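Local structure of EvdO1 (Micromonospora carbonacea, 4XBZ) at residues 34-44 against 55-65; 107-115 against 322-330. The protein probably acts as a metal-dependent oxygenase of the phytanoyl-CoA dioxygenase family, carrying out an oxidative cyclization in orthosomycin biosynthesis. All coordinates share one frame; numbering follows the deposited sequence.

Contact 1. Residues 34-44 against 55-65; sequences IAECDIRRTGL and QGVLVVRGLLT
Glu36 and Arg61 both start with CG beside the backbone N (chi1 -64° and -58°), but Glu36 then runs out extended while Arg61 folds back at chi2 (-66°), which turns its guanidinium to the glutamate. Two nitrogens of Arg61 each bind one carboxylate oxygen: NE to OE1 of Glu36 at 3.0 Å and NH2 to OE2 of Glu36 at 2.7 Å. The oxygens lie near the guanidinium plane, yet the nitrogens come from above the carboxylate. CG1 of Val59 lies against one face of the Arg61 guanidinium. Were Arg61 cut back to an alanine, the Glu36 carboxylate would probably lose its mate and Val59 its cover, along with the bonds to Asp234 and Val229. Strands 36-38 and 57-61 run parallel, joined by helix 46-55 in a beta-alpha-beta unit. Cys37 N donates to Val59 O at 2.7 Å, and Cys37 O accepts from Arg61 N. The small Cys37 suits its place against His48 of that helix, while beta-branched Val60 packs on strand 235-239. Ile39 sets its CB 3.8 Å from CG1 of Val60. NH2 of the extended Arg40 lies 3.1 Å from Leu63 O, NE of Arg40 reaches the same oxygen, and CG2 of Thr65 covers one guanidinium face.

Contact 2. Residues 107-115 against 322-330; sequences RIEYVVDKA and DTLRFAHEE
This is a side-chain-mediated packing contact, with no strand pairing, in which Tyr110, at the N-cap between strand 105-109 and helix 111-114, and Asp113 of that helix meet the C-terminal segment 322-330, a loop running into a 3-10 turn. Tyr110 is the larger anchor. One ring face carries the aliphatic part of Arg325, whose CG sits 4.0 Å from the Tyr110 ring centroid in a CH-pi contact. The long methylene chain suits that face, and its charged end goes on to a salt bridge with Asp91. At the far end of the ring, OH of Tyr110 accepts from His328 N at 3.3 Å, and a water links the same hydroxyl to Glu329. A chi1 of -173° swings the Asp113 carboxylate away from its own backbone N and out to the loop, where OD1 of Asp113 takes Leu324 N at 3.1 Å from above the carboxylate plane. Thr323 OG1 accepts from Arg325 N in an ST turn, which fixes the bend beside that aspartate. Next to this bond, CD1 of Leu324 meets CG1 of Val112 at 3.6 Å. Leu324 also rests on helices 116-121 and 275-293, while His328 stacks on Trp143 of strand 139-147, so the segment is seated between helices and sheet.

In the fold
From the N terminus, contact 1 comes first: strand 36-38 is followed by helix 46-55, and the return to strand 57-61 closes a short loop at one end of the large mixed sheet. The chain then passes through helix 66-86 before contact 2 opens at strand 105-109, near the other end of that sheet. Contact 2 closes far later, after the nickel-binding residues His160, Asp162 and His244 and helix 275-293, when segment 322-330 returns. The two loops are in series, neither crossing nor enclosing the other. The centres of contact 1 and contact 2 lie about 27 Å apart. The two contacts tie an N-terminal edge strand and the C-terminal tail to the double-stranded beta-helix.

Contact 1. Residues 34-44 against 55-65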
ATOM      1  N   ILE A  34       3.035  12.253  14.622  1.00 36.68           N
ATOM      2  CA  ILE A  34       3.168  10.900  14.076  1.00 32.95           C
ATOM      3  C   ILE A  34       2.175   9.948  14.733  1.00 32.06           C
ATOM      4  O   ILE A  34       2.149   9.817  15.961  1.00 31.43           O
ATOM      5  CB  ILE A  34       4.590  10.340  14.267  1.00 33.69           C
ATOM      6  CG1 ILE A  34       5.617  11.281  13.633  1.00 36.17           C
ATOM      7  CG2 ILE A  34       4.700   8.921  13.677  1.00 31.91           C
ATOM      8  CD1 ILE A  34       7.081  10.850  13.775  1.00 27.91           C
ATOM      9  N   ALA A  35       1.358   9.290  13.921  1.00 25.48           N
ATOM     10  CA  ALA A  35       0.395   8.331  14.444  1.00 27.97           C
ATOM     11  C   ALA A  35       1.119   7.144  15.076  1.00 29.92           C
ATOM     12  O   ALA A  35       2.239   6.804  14.685  1.00 29.51           O
ATOM     13  CB  ALA A  35      -0.551   7.857  13.342  1.00 27.03           C
ATOM     14  N   GLU A  36       0.478   6.525  16.058  1.00 27.82           N
ATOM     15  CA  GLU A  36       1.078   5.420  16.779  1.00 29.77           C
ATOM     16  C   GLU A  36       0.179   4.192  16.726  1.00 36.04           C
ATOM     17  O   GLU A  36      -1.055   4.273  16.859  1.00 33.55           O
ATOM     18  CB  GLU A  36       1.377   5.824  18.235  1.00 32.05           C
ATOM     19  CG  GLU A  36       2.418   6.957  18.357  1.00 33.11           C
ATOM     20  CD  GLU A  36       2.869   7.242  19.800  1.00 35.25           C
ATOM     21  OE1 GLU A  36       2.542   6.448  20.710  1.00 38.42           O
ATOM     22  OE2 GLU A  36       3.561   8.262  20.020  1.00 30.53           O
ATOM     23  N   CYS A  37       0.809   3.048  16.507  1.00 35.37           N
ATOM     24  CA  CYS A  37       0.094   1.785  16.457  1.00 35.30           C
ATOM     25  C   CYS A  37       0.578   0.866  17.561  1.00 34.53           C
ATOM     26  O   CYS A  37       1.715   0.394  17.526  1.00 30.34           O
ATOM     27  CB  CYS A  37       0.281   1.110  15.099  1.00 30.47           C
ATOM     28  SG  CYS A  37      -0.191  -0.616  15.123  1.00 34.93           S
ATOM     29  N   ASP A  38      -0.281   0.625  18.546  1.00 36.69           N
ATOM     30  CA  ASP A  38       0.032  -0.346  19.587  1.00 38.25           C
ATOM     31  C   ASP A  38      -0.290  -1.724  19.030  1.00 39.91           C
ATOM     32  O   ASP A  38      -1.375  -2.264  19.267  1.00 38.29           O
ATOM     33  CB  ASP A  38      -0.752  -0.077  20.878  1.00 40.53           C
ATOM     34  CG  ASP A  38      -0.004  -0.559  22.128  1.00 53.73           C
ATOM     35  OD1 ASP A  38       0.535   0.302  22.870  1.00 59.02           O
ATOM     36  OD2 ASP A  38       0.069  -1.794  22.360  1.00 46.97           O
ATOM     37  N   ILE A  39       0.667  -2.287  18.299  1.00 34.18           N
ATOM     38  CA  ILE A  39       0.399  -3.432  17.444  1.00 33.92           C
ATOM     39  C   ILE A  39      -0.105  -4.651  18.201  1.00 34.98           C
ATOM     40  O   ILE A  39      -0.917  -5.414  17.685  1.00 37.30           O
ATOM     41  CB  ILE A  39       1.652  -3.825  16.631  1.00 32.68           C
ATOM     42  CG1 ILE A  39       1.280  -4.868  15.575  1.00 35.25           C
ATOM     43  CG2 ILE A  39       2.800  -4.300  17.536  1.00 35.09           C
ATOM     44  CD1 ILE A  39       0.165  -4.398  14.658  1.00 32.24           C
ATOM     45  N   ARG A  40       0.352  -4.831  19.431  1.00 36.22           N
ATOM     46  CA  ARG A  40      -0.046  -6.014  20.186  1.00 40.47           C
ATOM     47  C   ARG A  40      -1.357  -5.767  20.908  1.00 39.98           C
ATOM     48  O   ARG A  40      -2.009  -6.707  21.351  1.00 42.49           O
ATOM     49  CB  ARG A  40       1.047  -6.427  21.168  1.00 33.49           C
ATOM     50  CG  ARG A  40       2.270  -7.022  20.472  1.00 32.27           C
ATOM     51  CD  ARG A  40       3.401  -7.283  21.452  1.00 33.68           C
ATOM     52  NE  ARG A  40       4.560  -7.859  20.788  1.00 33.34           N
ATOM     53  CZ  ARG A  40       4.711  -9.160  20.573  1.00 34.22           C
ATOM     54  NH1 ARG A  40       3.762 -10.003  20.974  1.00 33.23           N
ATOM     55  NH2 ARG A  40       5.800  -9.613  19.961  1.00 28.37           N
ATOM     56  N   ARG A  41      -1.749  -4.501  20.997  1.00 36.23           N
ATOM     57  CA  ARG A  41      -3.003  -4.142  21.629  1.00 39.13           C
ATOM     58  C   ARG A  41      -4.163  -4.148  20.636  1.00 43.82           C
ATOM     59  O   ARG A  41      -5.162  -4.836  20.844  1.00 43.08           O
ATOM     60  CB  ARG A  41      -2.898  -2.767  22.288  1.00 41.35           C
ATOM     61  CG  ARG A  41      -4.239  -2.199  22.698  1.00 42.75           C
ATOM     62  CD  ARG A  41      -4.099  -0.916  23.493  1.00 42.58           C
ATOM     63  NE  ARG A  41      -5.373  -0.554  24.110  1.00 48.89           N
ATOM     64  CZ  ARG A  41      -5.503   0.292  25.128  1.00 52.26           C
ATOM     65  NH1 ARG A  41      -4.431   0.866  25.662  1.00 49.72           N
ATOM     66  NH2 ARG A  41      -6.712   0.558  25.620  1.00 54.57           N
ATOM     67  N   THR A  42      -4.022  -3.389  19.552  1.00 42.00           N
ATOM     68  CA  THR A  42      -5.128  -3.161  18.621  1.00 40.87           C
ATOM     69  C   THR A  42      -5.005  -3.970  17.327  1.00 39.71           C
ATOM     70  O   THR A  42      -6.008  -4.311  16.696  1.00 35.79           O
ATOM     71  CB  THR A  42      -5.234  -1.664  18.246  1.00 37.31           C
ATOM     72  OG1 THR A  42      -4.039  -1.251  17.576  1.00 33.41           O
ATOM     73  CG2 THR A  42      -5.421  -0.802  19.494  1.00 37.73           C
ATOM     74  N   GLY A  43      -3.771  -4.275  16.937  1.00 39.68           N
ATOM     75  CA  GLY A  43      -3.501  -4.784  15.604  1.00 34.81           C
ATOM     76  C   GLY A  43      -3.283  -3.576  14.712  1.00 34.42           C
ATOM     77  O   GLY A  43      -3.355  -2.439  15.182  1.00 37.75           O
ATOM     78  N   LEU A  44      -3.004  -3.794  13.437  1.00 29.83           N
ATOM     79  CA  LEU A  44      -2.815  -2.669  12.533  1.00 29.89           C
ATOM     80  C   LEU A  44      -4.155  -2.256  11.923  1.00 31.94           C
ATOM     81  O   LEU A  44      -4.779  -3.022  11.173  1.00 31.25           O
ATOM     82  CB  LEU A  44      -1.806  -3.016  11.448  1.00 28.95           C
ATOM     83  CG  LEU A  44      -1.516  -1.907  10.435  1.00 33.11           C
ATOM     84  CD1 LEU A  44      -0.564  -0.853  11.002  1.00 24.50           C
ATOM     85  CD2 LEU A  44      -0.963  -2.515   9.149  1.00 33.45           C
ATOM     86  N   GLN A  55       1.128  10.567   5.679  1.00 24.66           N
ATOM     87  CA  GLN A  55       2.186  11.331   6.315  1.00 26.76           C
ATOM     88  C   GLN A  55       3.562  10.801   5.976  1.00 27.09           C
ATOM     89  O   GLN A  55       4.552  11.500   6.155  1.00 28.75           O
ATOM     90  CB  GLN A  55       1.979  11.359   7.825  1.00 29.22           C
ATOM     91  CG  GLN A  55       0.731  12.130   8.220  1.00 31.11           C
ATOM     92  CD  GLN A  55       0.477  12.093   9.695  1.00 38.45           C
ATOM     93  OE1 GLN A  55      -0.184  11.183  10.198  1.00 37.25           O
ATOM     94  NE2 GLN A  55       0.997  13.087  10.411  1.00 46.60           N
ATOM     95  N   GLY A  56       3.628   9.574   5.464  1.00 27.69           N
ATOM     96  CA  GLY A  56       4.911   8.984   5.099  1.00 24.48           C
ATOM     97  C   GLY A  56       5.674   8.438   6.294  1.00 23.15           C
ATOM     98  O   GLY A  56       6.869   8.181   6.203  1.00 29.80           O
ATOM     99  N   VAL A  57       4.983   8.240   7.411  1.00 22.67           N
ATOM    100  CA  VAL A  57       5.643   7.830   8.641  1.00 23.09           C
ATOM    101  C   VAL A  57       4.624   7.206   9.612  1.00 24.02           C
ATOM    102  O   VAL A  57       3.452   7.581   9.615  1.00 24.27           O
ATOM    103  CB  VAL A  57       6.375   9.051   9.280  1.00 26.29           C
ATOM    104  CG1 VAL A  57       5.414   9.916  10.069  1.00 31.63           C
ATOM    105  CG2 VAL A  57       7.535   8.616  10.133  1.00 26.72           C
ATOM    106  N   LEU A  58       5.066   6.222  10.395  1.00 24.77           N
ATOM    107  CA  LEU A  58       4.221   5.537  11.378  1.00 21.99           C
ATOM    108  C   LEU A  58       5.048   4.912  12.498  1.00 24.01           C
ATOM    109  O   LEU A  58       5.989   4.148  12.232  1.00 25.46           O
ATOM    110  CB  LEU A  58       3.377   4.438  10.713  1.00 23.08           C
ATOM    111  CG  LEU A  58       2.573   3.567  11.679  1.00 22.58           C
ATOM    112  CD1 LEU A  58       1.505   4.408  12.365  1.00 24.55           C
ATOM    113  CD2 LEU A  58       1.953   2.339  11.013  1.00 22.55           C
ATOM    114  N   VAL A  59       4.696   5.239  13.745  1.00 27.06           N
ATOM    115  CA  VAL A  59       5.298   4.614  14.926  1.00 24.95           C
ATOM    116  C   VAL A  59       4.520   3.378  15.346  1.00 27.77           C
ATOM    117  O   VAL A  59       3.300   3.423  15.502  1.00 28.32           O
ATOM    118  CB  VAL A  59       5.351   5.569  16.142  1.00 27.04           C
ATOM    119  CG1 VAL A  59       5.749   4.811  17.404  1.00 25.42           C
ATOM    120  CG2 VAL A  59       6.307   6.697  15.890  1.00 29.23           C
ATOM    121  N   VAL A  60       5.238   2.278  15.524  1.00 29.29           N
ATOM    122  CA  VAL A  60       4.661   1.048  16.041  1.00 26.42           C
ATOM    123  C   VAL A  60       5.257   0.737  17.422  1.00 33.76           C
ATOM    124  O   VAL A  60       6.451   0.391  17.522  1.00 31.79           O
ATOM    125  CB  VAL A  60       4.929  -0.121  15.097  1.00 26.96           C
ATOM    126  CG1 VAL A  60       4.405  -1.417  15.697  1.00 29.13           C
ATOM    127  CG2 VAL A  60       4.309   0.149  13.715  1.00 29.44           C
ATOM    128  N   ARG A  61       4.444   0.859  18.473  1.00 30.49           N
ATOM    129  CA  ARG A  61       4.907   0.620  19.848  1.00 37.20           C
ATOM    130  C   ARG A  61       4.896  -0.863  20.203  1.00 35.24           C
ATOM    131  O   ARG A  61       4.013  -1.600  19.772  1.00 33.65           O
ATOM    132  CB  ARG A  61       4.048   1.378  20.871  1.00 33.51           C
ATOM    133  CG  ARG A  61       3.987   2.883  20.683  1.00 32.39           C
ATOM    134  CD  ARG A  61       5.324   3.562  20.905  1.00 34.14           C
ATOM    135  NE  ARG A  61       5.175   5.021  20.833  1.00 32.52           N
ATOM    136  CZ  ARG A  61       6.183   5.891  20.851  1.00 32.09           C
ATOM    137  NH1 ARG A  61       7.444   5.462  20.945  1.00 25.91           N
ATOM    138  NH2 ARG A  61       5.926   7.197  20.766  1.00 27.99           N
ATOM    139  N   GLY A  62       5.882  -1.291  20.989  1.00 33.59           N
ATOM    140  CA  GLY A  62       5.927  -2.654  21.503  1.00 34.90           C
ATOM    141  C   GLY A  62       5.978  -3.790  20.491  1.00 33.20           C
ATOM    142  O   GLY A  62       5.324  -4.818  20.678  1.00 34.34           O
ATOM    143  N   LEU A  63       6.751  -3.620  19.423  1.00 30.33           N
ATOM    144  CA  LEU A  63       6.907  -4.677  18.426  1.00 32.28           C
ATOM    145  C   LEU A  63       7.510  -5.938  19.047  1.00 33.38           C
ATOM    146  O   LEU A  63       7.042  -7.047  18.804  1.00 36.67           O
ATOM    147  CB  LEU A  63       7.775  -4.203  17.254  1.00 26.84           C
ATOM    148  CG  LEU A  63       8.123  -5.291  16.230  1.00 32.62           C
ATOM    149  CD1 LEU A  63       6.904  -5.731  15.459  1.00 27.61           C
ATOM    150  CD2 LEU A  63       9.240  -4.842  15.285  1.00 30.56           C
ATOM    151  N   LEU A  64       8.533  -5.758  19.873  1.00 33.69           N
ATOM    152  CA  LEU A  64       9.275  -6.892  20.414  1.00 37.26           C
ATOM    153  C   LEU A  64       8.877  -7.226  21.846  1.00 35.39           C
ATOM    154  O   LEU A  64       8.600  -6.326  22.647  1.00 30.45           O
ATOM    155  CB  LEU A  64      10.778  -6.612  20.361  1.00 30.65           C
ATOM    156  CG  LEU A  64      11.388  -6.249  19.012  1.00 32.37           C
ATOM    157  CD1 LEU A  64      12.860  -5.891  19.187  1.00 31.63           C
ATOM    158  CD2 LEU A  64      11.228  -7.401  18.051  1.00 29.44           C
ATOM    159  N   THR A  65       8.856  -8.521  22.164  1.00 32.54           N
ATOM    160  CA  THR A  65       8.865  -8.936  23.568  1.00 37.39           C
ATOM    161  C   THR A  65      10.150  -8.444  24.243  1.00 36.18           C
ATOM    162  O   THR A  65      11.149  -8.177  23.567  1.00 35.18           O
ATOM    163  CB  THR A  65       8.781 -10.472  23.742  1.00 31.39           C
ATOM    164  OG1 THR A  65       9.962 -11.090  23.211  1.00 35.54           O
ATOM    165  CG2 THR A  65       7.548 -11.026  23.071  1.00 34.11           C
TER
HETATM  166  O   HOH W   1       2.288  -3.212  21.236  1.00 37.87           O

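Contact 2. Residues 107-115 against 322-330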
ATOM      1  N   ARG A 107      27.956   2.231  10.758  1.00 30.49           N
ATOM      2  CA  ARG A 107      26.987   1.326  10.154  1.00 30.31           C
ATOM      3  C   ARG A 107      27.618   0.006   9.750  1.00 26.59           C
ATOM      4  O   ARG A 107      28.691  -0.033   9.142  1.00 32.02           O
ATOM      5  CB  ARG A 107      26.325   1.992   8.940  1.00 33.11           C
ATOM      6  CG  ARG A 107      25.223   1.189   8.250  1.00 30.06           C
ATOM      7  CD  ARG A 107      24.683   1.974   7.049  1.00 29.08           C
ATOM      8  NE  ARG A 107      23.910   1.151   6.114  1.00 35.86           N
ATOM      9  CZ  ARG A 107      22.670   1.428   5.692  1.00 38.07           C
ATOM     10  NH1 ARG A 107      22.034   2.510   6.138  1.00 35.83           N
ATOM     11  NH2 ARG A 107      22.052   0.613   4.835  1.00 29.57           N
ATOM     12  N   ILE A 108      26.932  -1.077  10.088  1.00 26.95           N
ATOM     13  CA  ILE A 108      27.328  -2.419   9.665  1.00 31.95           C
ATOM     14  C   ILE A 108      26.264  -2.998   8.702  1.00 28.08           C
ATOM     15  O   ILE A 108      25.083  -3.017   9.024  1.00 26.21           O
ATOM     16  CB  ILE A 108      27.535  -3.342  10.900  1.00 25.63           C
ATOM     17  CG1 ILE A 108      28.687  -2.818  11.756  1.00 26.92           C
ATOM     18  CG2 ILE A 108      27.815  -4.772  10.490  1.00 20.82           C
ATOM     19  CD1 ILE A 108      28.661  -3.301  13.170  1.00 26.47           C
ATOM     20  N   GLU A 109      26.686  -3.453   7.518  1.00 35.39           N
ATOM     21  CA  GLU A 109      25.751  -4.036   6.542  1.00 30.70           C
ATOM     22  C   GLU A 109      25.646  -5.545   6.655  1.00 29.59           C
ATOM     23  O   GLU A 109      26.613  -6.224   7.032  1.00 31.88           O
ATOM     24  CB  GLU A 109      26.155  -3.699   5.106  1.00 33.99           C
ATOM     25  CG  GLU A 109      26.209  -2.217   4.781  1.00 45.16           C
ATOM     26  CD  GLU A 109      24.870  -1.614   4.408  1.00 35.26           C
ATOM     27  OE1 GLU A 109      23.868  -2.348   4.242  1.00 32.17           O
ATOM     28  OE2 GLU A 109      24.837  -0.376   4.276  1.00 42.19           O
ATOM     29  N   TYR A 110      24.471  -6.053   6.281  1.00 28.30           N
ATOM     30  CA  TYR A 110      24.182  -7.487   6.212  1.00 28.40           C
ATOM     31  C   TYR A 110      24.269  -8.098   7.604  1.00 31.95           C
ATOM     32  O   TYR A 110      24.887  -9.146   7.810  1.00 33.90           O
ATOM     33  CB  TYR A 110      25.125  -8.191   5.222  1.00 26.11           C
ATOM     34  CG  TYR A 110      25.238  -7.442   3.921  1.00 25.30           C
ATOM     35  CD1 TYR A 110      24.128  -7.301   3.088  1.00 30.99           C
ATOM     36  CD2 TYR A 110      26.432  -6.842   3.537  1.00 25.85           C
ATOM     37  CE1 TYR A 110      24.207  -6.590   1.896  1.00 29.57           C
ATOM     38  CE2 TYR A 110      26.530  -6.129   2.344  1.00 29.31           C
ATOM     39  CZ  TYR A 110      25.404  -6.004   1.527  1.00 32.22           C
ATOM     40  OH  TYR A 110      25.471  -5.301   0.342  1.00 27.45           O
ATOM     41  N   VAL A 111      23.628  -7.422   8.555  1.00 30.25           N
ATOM     42  CA  VAL A 111      23.610  -7.859   9.943  1.00 28.13           C
ATOM     43  C   VAL A 111      22.715  -9.074  10.100  1.00 31.51           C
ATOM     44  O   VAL A 111      22.807  -9.788  11.093  1.00 34.61           O
ATOM     45  CB  VAL A 111      23.121  -6.742  10.882  1.00 23.97           C
ATOM     46  CG1 VAL A 111      24.047  -5.530  10.798  1.00 23.79           C
ATOM     47  CG2 VAL A 111      21.708  -6.350  10.517  1.00 25.82           C
ATOM     48  N   VAL A 112      21.842  -9.304   9.124  1.00 26.47           N
ATOM     49  CA  VAL A 112      20.987 -10.485   9.140  1.00 29.66           C
ATOM     50  C   VAL A 112      21.824 -11.747   8.867  1.00 28.86           C
ATOM     51  O   VAL A 112      21.576 -12.812   9.424  1.00 33.79           O
ATOM     52  CB  VAL A 112      19.836 -10.351   8.106  1.00 28.35           C
ATOM     53  CG1 VAL A 112      19.464 -11.704   7.504  1.00 27.96           C
ATOM     54  CG2 VAL A 112      18.629  -9.649   8.734  1.00 25.21           C
ATOM     55  N   ASP A 113      22.829 -11.614   8.020  1.00 31.12           N
ATOM     56  CA  ASP A 113      23.762 -12.710   7.769  1.00 33.66           C
ATOM     57  C   ASP A 113      24.722 -12.896   8.957  1.00 36.15           C
ATOM     58  O   ASP A 113      25.172 -14.008   9.241  1.00 35.39           O
ATOM     59  CB  ASP A 113      24.543 -12.439   6.483  1.00 30.64           C
ATOM     60  CG  ASP A 113      25.408 -13.613   6.052  1.00 35.33           C
ATOM     61  OD1 ASP A 113      24.932 -14.768   6.099  1.00 33.64           O
ATOM     62  OD2 ASP A 113      26.568 -13.372   5.648  1.00 35.85           O
ATOM     63  N   LYS A 114      25.011 -11.806   9.665  1.00 33.72           N
ATOM     64  CA  LYS A 114      26.104 -11.823  10.636  1.00 37.28           C
ATOM     65  C   LYS A 114      25.674 -12.316  12.010  1.00 32.39           C
ATOM     66  O   LYS A 114      26.495 -12.752  12.796  1.00 42.17           O
ATOM     67  CB  LYS A 114      26.739 -10.429  10.744  1.00 31.74           C
ATOM     68  CG  LYS A 114      27.528 -10.023   9.501  1.00 32.42           C
ATOM     69  CD  LYS A 114      28.021  -8.578   9.569  1.00 32.32           C
ATOM     70  CE  LYS A 114      28.896  -8.245   8.355  1.00 26.77           C
ATOM     71  NZ  LYS A 114      28.220  -8.524   7.037  1.00 34.55           N
ATOM     72  N   ALA A 115      24.385 -12.275  12.296  1.00 35.02           N
ATOM     73  CA  ALA A 115      23.927 -12.555  13.648  1.00 30.25           C
ATOM     74  C   ALA A 115      22.566 -13.235  13.644  1.00 33.38           C
ATOM     75  O   ALA A 115      21.572 -12.651  13.215  1.00 32.82           O
ATOM     76  CB  ALA A 115      23.871 -11.268  14.456  1.00 27.95           C
ATOM     77  N   ASP A 322      23.307 -20.508   0.350  1.00 40.05           N
ATOM     78  CA  ASP A 322      24.171 -20.928   1.447  1.00 47.67           C
ATOM     79  C   ASP A 322      24.546 -19.730   2.316  1.00 46.46           C
ATOM     80  O   ASP A 322      25.458 -19.815   3.134  1.00 46.68           O
ATOM     81  CB  ASP A 322      25.441 -21.620   0.921  1.00 42.14           C
ATOM     82  CG  ASP A 322      26.220 -20.765  -0.086  1.00 48.75           C
ATOM     83  OD1 ASP A 322      26.009 -19.538  -0.156  1.00 55.30           O
ATOM     84  OD2 ASP A 322      27.068 -21.323  -0.815  1.00 60.01           O
ATOM     85  N   THR A 323      23.848 -18.615   2.116  1.00 43.66           N
ATOM     86  CA  THR A 323      24.151 -17.375   2.825  1.00 36.95           C
ATOM     87  C   THR A 323      22.954 -16.430   2.851  1.00 38.03           C
ATOM     88  O   THR A 323      22.019 -16.571   2.064  1.00 38.26           O
ATOM     89  CB  THR A 323      25.335 -16.641   2.187  1.00 39.03           C
ATOM     90  OG1 THR A 323      25.565 -15.416   2.891  1.00 37.39           O
ATOM     91  CG2 THR A 323      25.055 -16.340   0.721  1.00 34.56           C
ATOM     92  N   LEU A 324      22.981 -15.469   3.768  1.00 36.86           N
ATOM     93  CA  LEU A 324      21.927 -14.469   3.832  1.00 30.11           C
ATOM     94  C   LEU A 324      22.427 -13.136   3.302  1.00 30.01           C
ATOM     95  O   LEU A 324      21.731 -12.136   3.360  1.00 34.29           O
ATOM     96  CB  LEU A 324      21.414 -14.319   5.263  1.00 29.49           C
ATOM     97  CG  LEU A 324      20.778 -15.578   5.864  1.00 30.61           C
ATOM     98  CD1 LEU A 324      20.103 -15.271   7.175  1.00 31.79           C
ATOM     99  CD2 LEU A 324      19.775 -16.187   4.903  1.00 35.59           C
ATOM    100  N   ARG A 325      23.642 -13.117   2.777  1.00 33.13           N
ATOM    101  CA  ARG A 325      24.228 -11.860   2.340  1.00 34.19           C
ATOM    102  C   ARG A 325      24.411 -11.808   0.838  1.00 31.49           C
ATOM    103  O   ARG A 325      25.119 -12.625   0.253  1.00 30.98           O
ATOM    104  CB  ARG A 325      25.560 -11.626   3.036  1.00 30.76           C
ATOM    105  CG  ARG A 325      26.416 -10.536   2.414  1.00 30.33           C
ATOM    106  CD  ARG A 325      27.853 -10.627   2.949  1.00 29.03           C
ATOM    107  NE  ARG A 325      28.662  -9.469   2.586  1.00 26.74           N
ATOM    108  CZ  ARG A 325      29.288  -9.343   1.421  1.00 29.23           C
ATOM    109  NH1 ARG A 325      29.179 -10.301   0.507  1.00 30.38           N
ATOM    110  NH2 ARG A 325      30.012  -8.261   1.165  1.00 24.89           N
ATOM    111  N   PHE A 326      23.765 -10.821   0.228  1.00 34.12           N
ATOM    112  CA  PHE A 326      23.813 -10.626  -1.210  1.00 32.89           C
ATOM    113  C   PHE A 326      24.150  -9.202  -1.526  1.00 31.14           C
ATOM    114  O   PHE A 326      23.286  -8.329  -1.498  1.00 35.43           O
ATOM    115  CB  PHE A 326      22.487 -11.016  -1.825  1.00 30.95           C
ATOM    116  CG  PHE A 326      22.224 -12.463  -1.718  1.00 35.80           C
ATOM    117  CD1 PHE A 326      22.692 -13.335  -2.703  1.00 31.73           C
ATOM    118  CD2 PHE A 326      21.581 -12.973  -0.606  1.00 26.85           C
ATOM    119  CE1 PHE A 326      22.476 -14.688  -2.597  1.00 31.39           C
ATOM    120  CE2 PHE A 326      21.373 -14.327  -0.485  1.00 30.71           C
ATOM    121  CZ  PHE A 326      21.817 -15.191  -1.488  1.00 32.48           C
ATOM    122  N   ALA A 327      25.416  -8.980  -1.829  1.00 30.45           N
ATOM    123  CA  ALA A 327      25.950  -7.638  -1.930  1.00 34.81           C
ATOM    124  C   ALA A 327      25.338  -6.922  -3.108  1.00 34.00           C
ATOM    125  O   ALA A 327      25.431  -7.384  -4.241  1.00 31.89           O
ATOM    126  CB  ALA A 327      27.467  -7.665  -2.044  1.00 33.13           C
ATOM    127  N   HIS A 328      24.725  -5.780  -2.805  1.00 34.49           N
ATOM    128  CA  HIS A 328      23.992  -4.956  -3.764  1.00 34.32           C
ATOM    129  C   HIS A 328      24.745  -4.700  -5.075  1.00 31.37           C
ATOM    130  O   HIS A 328      24.150  -4.733  -6.152  1.00 30.91           O
ATOM    131  CB  HIS A 328      23.617  -3.617  -3.102  1.00 30.59           C
ATOM    132  CG  HIS A 328      22.735  -3.766  -1.894  1.00 31.42           C
ATOM    133  ND1 HIS A 328      21.415  -4.164  -1.980  1.00 27.35           N
ATOM    134  CD2 HIS A 328      22.993  -3.595  -0.575  1.00 25.82           C
ATOM    135  CE1 HIS A 328      20.899  -4.228  -0.764  1.00 30.39           C
ATOM    136  NE2 HIS A 328      21.834  -3.889   0.106  1.00 29.85           N
ATOM    137  N   GLU A 329      26.049  -4.471  -4.992  1.00 34.58           N
ATOM    138  CA  GLU A 329      26.800  -4.089  -6.187  1.00 36.40           C
ATOM    139  C   GLU A 329      26.966  -5.282  -7.120  1.00 31.71           C
ATOM    140  O   GLU A 329      27.200  -5.109  -8.313  1.00 32.15           O
ATOM    141  CB  GLU A 329      28.169  -3.495  -5.819  1.00 37.43           C
ATOM    142  CG  GLU A 329      29.089  -4.435  -5.083  1.00 40.22           C
ATOM    143  CD  GLU A 329      28.927  -4.378  -3.567  1.00 46.62           C
ATOM    144  OE1 GLU A 329      27.895  -3.855  -3.072  1.00 42.66           O
ATOM    145  OE2 GLU A 329      29.853  -4.850  -2.866  1.00 49.97           O
ATOM    146  N   GLU A 330      26.801  -6.487  -6.582  1.00 30.04           N
ATOM    147  CA  GLU A 330      26.885  -7.703  -7.385  1.00 34.80           C
ATOM    148  C   GLU A 330      25.543  -8.092  -8.020  1.00 33.66           C
ATOM    149  O   GLU A 330      25.491  -8.989  -8.865  1.00 30.95           O
ATOM    150  CB  GLU A 330      27.390  -8.874  -6.542  1.00 36.31           C
ATOM    151  CG  GLU A 330      28.732  -8.660  -5.882  1.00 40.36           C
ATOM    152  CD  GLU A 330      29.127  -9.834  -5.014  1.00 43.66           C
ATOM    153  OE1 GLU A 330      28.664 -10.963  -5.283  1.00 54.20           O
ATOM    154  OE2 GLU A 330      29.903  -9.631  -4.064  1.00 53.69           O
TER
HETATM  155  O   HOH W   2      22.104  -4.425   2.687  1.00 30.46           O
HETATM  156  O   HOH W   3      27.941  -3.866  -0.172  1.00 42.60           O
HETATM  157  O   HOH W   4      22.277  -9.905   5.280  1.00 27.40           O
HETATM  158  O   HOH W   5      27.546 -16.152   5.182  1.00 38.28           O